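Local atomic coordinates of dihydrodipicolinate synthase (Rhodopseudomonas palustris, PDB entry 3DZ1), a protein that probably acts as a 4-hydroxy-tetrahydrodipicolinate synthase of the DapA family, a pyruvate-dependent lyase of the lysine pathway. Residues A55-A60 with S278-P283; T47-L52 with A65-F70. All blocks are in the same frame, centred on the assembly; numbering follows the deposited sequence.

Followed from the N terminus, the chain passes strand 11-15 and helix 28-40, then runs along strand 45-48 of the TIM barrel into residues 47-52, turns through 55-60, and enters helix 60-73, which carries residues 65-70. Interaction 2 closes this short loop, laying the helix against the strand that precedes it. Interaction 1 starts from the connection in between, at 55-60, and reaches far along the chain to 278-283, in the loop between helices 260-271 and 289-301. The two contacts therefore cross, their segments alternating. They also touch: Ala55 N lies 2.9 Å from Gly50 O, a probable hydrogen bond, and Pro56 packs on Ile51. Together they tie barrel wall, strand-to-helix loop and C-terminal helical region.

Interaction 1 (A55-A60 with S278-P283); sequences APKLDA and SAQRKP
The ammonium group of Lys57 is gripped by two backbone carbonyls, NZ to Pro283 O at 2.7 Å and NZ to Arg281 O at 2.8 Å, and by a salt bridge to Glu54. The contact lies at the surface of a TIM-barrel subunit, where the loop between strand 45-48 and helix 60-73 meets the loop that leads to the C-terminal helix 289-301. Lysine suits the place because its long chain can span the gap: CG sits beside the backbone N (chi1 -53°), everything beyond is extended, and the tip reaches both oxygens. It comes to the Pro283 oxygen from above the carbonyl plane and to that of Arg281 with a smaller tilt. The peptide before Pro283 is cis, which probably helps bring the two carbonyls to the same side.

Arg281 returns the grip. Its side chain slides past that of Lys57 in the opposite direction, with Arg281 CB 3.7 Å from Lys57 CD, and NH1 gives a hydrogen bond of 2.9 Å to Lys57 O, which lies at the guanidinium edge, close to its plane. Each long basic residue thus donates to a main-chain carbonyl of the other. The two positive ends stay apart, and each has an acid: Glu62 for Arg281 NH2 and, for Lys57, Glu54, whose OE1 also accepts from Arg281 N, while Arg281 NE binds the backbone oxygen of Gly24. Several partners around its rim should fix how the planar guanidinium is turned.

A second subunit packs nearby, its Phe88 against Pro283. Leu58 supplies the apolar side of the contact, crossing Arg281 at about a right angle with CD2 over one guanidinium face, 3.6 Å from NH1.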
loop_
_atom_site.group_PDB
_atom_site.type_symbol
_atom_site.label_atom_id
_atom_site.label_comp_id
_atom_site.label_asym_id
_atom_site.label_seq_id
_atom_site.Cartn_x
_atom_site.Cartn_y
_atom_site.Cartn_z
ATOM N N ALA A 55 -7.400 18.287 12.176
ATOM C CA ALA A 55 -8.708 17.863 12.666
ATOM C C ALA A 55 -8.657 16.494 13.357
ATOM O O ALA A 55 -9.356 16.265 14.344
ATOM C CB ALA A 55 -9.712 17.830 11.525
ATOM N N PRO A 56 -7.834 15.563 12.843
ATOM C CA PRO A 56 -7.774 14.251 13.494
ATOM C C PRO A 56 -7.288 14.335 14.942
ATOM O O PRO A 56 -7.490 13.401 15.720
ATOM C CB PRO A 56 -6.810 13.473 12.604
ATOM C CG PRO A 56 -7.074 14.056 11.250
ATOM C CD PRO A 56 -7.135 15.536 11.546
ATOM N N LYS A 57 -6.661 15.458 15.297
ATOM C CA LYS A 57 -6.124 15.672 16.643
ATOM C C LYS A 57 -7.081 16.413 17.576
ATOM O O LYS A 57 -6.736 16.702 18.725
ATOM C CB LYS A 57 -4.809 16.456 16.565
ATOM C CG LYS A 57 -3.770 15.855 15.636
ATOM C CD LYS A 57 -2.511 16.711 15.616
ATOM C CE LYS A 57 -1.490 16.182 14.628
ATOM N NZ LYS A 57 -0.295 17.067 14.552
ATOM N N LEU A 58 -8.273 16.723 17.079
ATOM C CA LEU A 58 -9.285 17.431 17.856
ATOM C C LEU A 58 -10.436 16.476 18.169
ATOM O O LEU A 58 -10.624 15.478 17.472
ATOM C CB LEU A 58 -9.834 18.605 17.044
ATOM C CG LEU A 58 -8.848 19.622 16.472
ATOM C CD1 LEU A 58 -9.581 20.540 15.506
ATOM C CD2 LEU A 58 -8.205 20.422 17.595
ATOM N N ASP A 59 -11.196 16.764 19.221
ATOM C CA ASP A 59 -12.347 15.922 19.531
ATOM C C ASP A 59 -13.538 16.558 18.807
ATOM O O ASP A 59 -13.452 17.697 18.341
ATOM C CB ASP A 59 -12.591 15.841 21.045
ATOM C CG ASP A 59 -13.011 17.165 21.651
ATOM O OD1 ASP A 59 -13.974 17.780 21.150
ATOM O OD2 ASP A 59 -12.384 17.584 22.646
ATOM N N ALA A 60 -14.640 15.826 18.701
ATOM C CA ALA A 60 -15.826 16.323 18.007
ATOM C C ALA A 60 -16.221 17.760 18.356
ATOM O O ALA A 60 -16.406 18.592 17.465
ATOM C CB ALA A 60 -17.005 15.385 18.262
ATOM N N SER A 278 3.512 28.440 17.358
ATOM C CA SER A 278 3.643 27.572 16.192
ATOM C C SER A 278 3.355 26.126 16.579
ATOM O O SER A 278 3.553 25.209 15.789
ATOM C CB SER A 278 5.059 27.672 15.626
ATOM O OG SER A 278 6.017 27.298 16.604
ATOM N N ALA A 279 2.870 25.935 17.798
ATOM C CA ALA A 279 2.573 24.605 18.319
ATOM C C ALA A 279 1.554 23.778 17.534
ATOM O O ALA A 279 0.614 24.309 16.935
ATOM C CB ALA A 279 2.116 24.724 19.773
ATOM N N GLN A 280 1.776 22.467 17.545
ATOM C CA GLN A 280 0.889 21.496 16.914
ATOM C C GLN A 280 0.554 20.530 18.041
ATOM O O GLN A 280 1.221 20.531 19.077
ATOM C CB GLN A 280 1.602 20.695 15.828
ATOM C CG GLN A 280 2.382 21.490 14.820
ATOM C CD GLN A 280 3.220 20.594 13.933
ATOM O OE1 GLN A 280 4.187 21.041 13.323
ATOM N NE2 GLN A 280 2.848 19.320 13.853
ATOM N N ARG A 281 -0.469 19.710 17.850
ATOM C CA ARG A 281 -0.822 18.724 18.858
ATOM C C ARG A 281 -0.113 17.428 18.481
ATOM O O ARG A 281 0.255 17.235 17.323
ATOM C CB ARG A 281 -2.331 18.496 18.883
ATOM C CG ARG A 281 -3.118 19.604 19.545
ATOM C CD ARG A 281 -4.548 19.158 19.781
ATOM N NE ARG A 281 -5.296 20.110 20.590
ATOM C CZ ARG A 281 -6.554 19.931 20.973
ATOM N NH1 ARG A 281 -7.203 18.833 20.616
ATOM N NH2 ARG A 281 -7.161 20.849 21.711
ATOM N N LYS A 282 0.094 16.546 19.454
ATOM C CA LYS A 282 0.751 15.272 19.179
ATOM C C LYS A 282 -0.203 14.411 18.353
ATOM O O LYS A 282 -1.410 14.433 18.578
ATOM C CB LYS A 282 1.078 14.542 20.484
ATOM C CG LYS A 282 2.024 15.279 21.418
ATOM C CD LYS A 282 2.351 14.417 22.633
ATOM C CE LYS A 282 3.222 15.159 23.635
ATOM N NZ LYS A 282 2.517 16.337 24.218
ATOM N N PRO A 283 0.322 13.648 17.383
ATOM C CA PRO A 283 1.741 13.561 17.030
ATOM C C PRO A 283 2.159 14.699 16.095
ATOM O O PRO A 283 1.422 15.062 15.180
ATOM C CB PRO A 283 1.837 12.195 16.365
ATOM C CG PRO A 283 0.535 12.119 15.628
ATOM C CD PRO A 283 -0.461 12.633 16.652
#

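Interaction 2 (T47-L52 with A65-F70); sequences TVLGIL and AVATRF
Val48 CG1 sits over one face of the Phe70 ring, 3.4 Å from CD2 and displaced from the centre toward the rim. It makes a CH-pi contact, 3.8 Å from the ring centroid and 28° off the normal. With CG1 anti to the carbonyl carbon (chi1 -59°), the two methyls of this valine diverge, CG1 to Phe70 and CG2 to Ala67. A beta-branched residue suits the strand here because both partners are met at once, though CG2 more loosely, 4.2 Å from Ala67 CA. Ala67 is small enough to let the strand approach, and Leu49 CD1 comes to 3.7 Å from its CB. Leu49 CD2 meets Val66 CG1 loosely too, at 4.1 Å. Only apolar groups meet across this buried contact; Thr68, pointing away, and Arg69 are on the partly exposed side of the helix, Arg69 in a salt bridge with Asp32. A serine in place of Phe70 would probably leave Val48 CG1 without its ring face and open a gap toward Ile31 and Thr35 of helix 28-40. Strand 45-48, helix 60-73 and strand 78-82 form a right-handed beta-alpha-beta unit, the repeating element of the TIM barrel.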
loop_
_atom_site.group_PDB
_atom_site.type_symbol
_atom_site.label_atom_id
_atom_site.label_comp_id
_atom_site.label_asym_id
_atom_site.label_seq_id
_atom_site.Cartn_x
_atom_site.Cartn_y
_atom_site.Cartn_z
ATOM N N THR A 47 -10.513 27.353 3.780
ATOM C CA THR A 47 -10.877 25.959 4.002
ATOM C C THR A 47 -10.364 25.620 5.397
ATOM O O THR A 47 -9.218 25.923 5.732
ATOM C CB THR A 47 -10.241 25.050 2.935
ATOM O OG1 THR A 47 -10.753 25.422 1.647
ATOM C CG2 THR A 47 -10.585 23.580 3.197
ATOM N N VAL A 48 -11.218 25.015 6.218
ATOM C CA VAL A 48 -10.836 24.696 7.586
ATOM C C VAL A 48 -10.957 23.222 7.957
ATOM O O VAL A 48 -11.616 22.443 7.266
ATOM C CB VAL A 48 -11.667 25.523 8.596
ATOM C CG1 VAL A 48 -11.453 27.002 8.349
ATOM C CG2 VAL A 48 -13.139 25.182 8.471
ATOM N N LEU A 49 -10.315 22.865 9.066
ATOM C CA LEU A 49 -10.303 21.500 9.577
ATOM C C LEU A 49 -9.560 20.572 8.626
ATOM O O LEU A 49 -8.616 20.992 7.959
ATOM C CB LEU A 49 -11.733 21.002 9.828
ATOM C CG LEU A 49 -12.480 21.804 10.906
ATOM C CD1 LEU A 49 -13.843 21.189 11.166
ATOM C CD2 LEU A 49 -11.656 21.820 12.185
ATOM N N GLY A 50 -9.975 19.313 8.557
ATOM C CA GLY A 50 -9.281 18.378 7.692
ATOM C C GLY A 50 -7.875 18.115 8.215
ATOM O O GLY A 50 -7.507 18.579 9.297
ATOM N N ILE A 51 -7.084 17.374 7.445
ATOM C CA ILE A 51 -5.716 17.040 7.834
ATOM C C ILE A 51 -4.828 18.248 8.122
ATOM O O ILE A 51 -4.178 18.311 9.170
ATOM C CB ILE A 51 -5.026 16.185 6.748
ATOM C CG1 ILE A 51 -5.806 14.887 6.540
ATOM C CG2 ILE A 51 -3.590 15.891 7.147
ATOM C CD1 ILE A 51 -5.975 14.065 7.799
ATOM N N LEU A 52 -4.794 19.203 7.198
ATOM C CA LEU A 52 -3.961 20.385 7.377
ATOM C C LEU A 52 -4.342 21.212 8.597
ATOM O O LEU A 52 -3.517 21.959 9.127
ATOM C CB LEU A 52 -3.991 21.253 6.117
ATOM C CG LEU A 52 -3.331 20.627 4.880
ATOM C CD1 LEU A 52 -3.285 21.649 3.756
ATOM C CD2 LEU A 52 -1.924 20.167 5.213
ATOM N N ALA A 65 -16.325 23.752 17.134
ATOM C CA ALA A 65 -16.040 25.101 17.615
ATOM C C ALA A 65 -15.077 25.826 16.676
ATOM O O ALA A 65 -15.283 26.988 16.339
ATOM C CB ALA A 65 -15.453 25.047 19.025
ATOM N N VAL A 66 -14.024 25.136 16.252
ATOM C CA VAL A 66 -13.045 25.735 15.353
ATOM C C VAL A 66 -13.708 26.139 14.040
ATOM O O VAL A 66 -13.590 27.285 13.599
ATOM C CB VAL A 66 -11.892 24.757 15.063
ATOM C CG1 VAL A 66 -10.930 25.367 14.052
ATOM C CG2 VAL A 66 -11.155 24.431 16.357
ATOM N N ALA A 67 -14.409 25.195 13.422
ATOM C CA ALA A 67 -15.086 25.465 12.164
ATOM C C ALA A 67 -16.020 26.657 12.325
ATOM O O ALA A 67 -16.070 27.534 11.461
ATOM C CB ALA A 67 -15.871 24.246 11.721
ATOM N N THR A 68 -16.758 26.687 13.434
ATOM C CA THR A 68 -17.700 27.774 13.700
ATOM C C THR A 68 -17.004 29.120 13.878
ATOM O O THR A 68 -17.462 30.137 13.354
ATOM C CB THR A 68 -18.547 27.491 14.961
ATOM O OG1 THR A 68 -19.283 26.278 14.780
ATOM C CG2 THR A 68 -19.531 28.619 15.205
ATOM N N ARG A 69 -15.896 29.125 14.612
ATOM C CA ARG A 69 -15.146 30.356 14.843
ATOM C C ARG A 69 -14.752 30.982 13.507
ATOM O O ARG A 69 -14.922 32.188 13.299
ATOM C CB ARG A 69 -13.883 30.063 15.658
ATOM C CG ARG A 69 -13.122 31.307 16.101
ATOM C CD ARG A 69 -13.663 31.836 17.414
ATOM N NE ARG A 69 -13.016 33.080 17.828
ATOM C CZ ARG A 69 -13.185 33.643 19.020
ATOM N NH1 ARG A 69 -13.974 33.071 19.917
ATOM N NH2 ARG A 69 -12.578 34.784 19.311
ATOM N N PHE A 70 -14.221 30.156 12.605
ATOM C CA PHE A 70 -13.802 30.618 11.281
ATOM C C PHE A 70 -14.979 31.104 10.441
ATOM O O PHE A 70 -14.898 32.145 9.785
ATOM C CB PHE A 70 -13.088 29.493 10.522
ATOM C CG PHE A 70 -11.624 29.367 10.844
ATOM C CD1 PHE A 70 -10.726 30.357 10.462
ATOM C CD2 PHE A 70 -11.137 28.241 11.502
ATOM C CE1 PHE A 70 -9.362 30.227 10.727
ATOM C CE2 PHE A 70 -9.776 28.102 11.771
ATOM C CZ PHE A 70 -8.889 29.096 11.382
#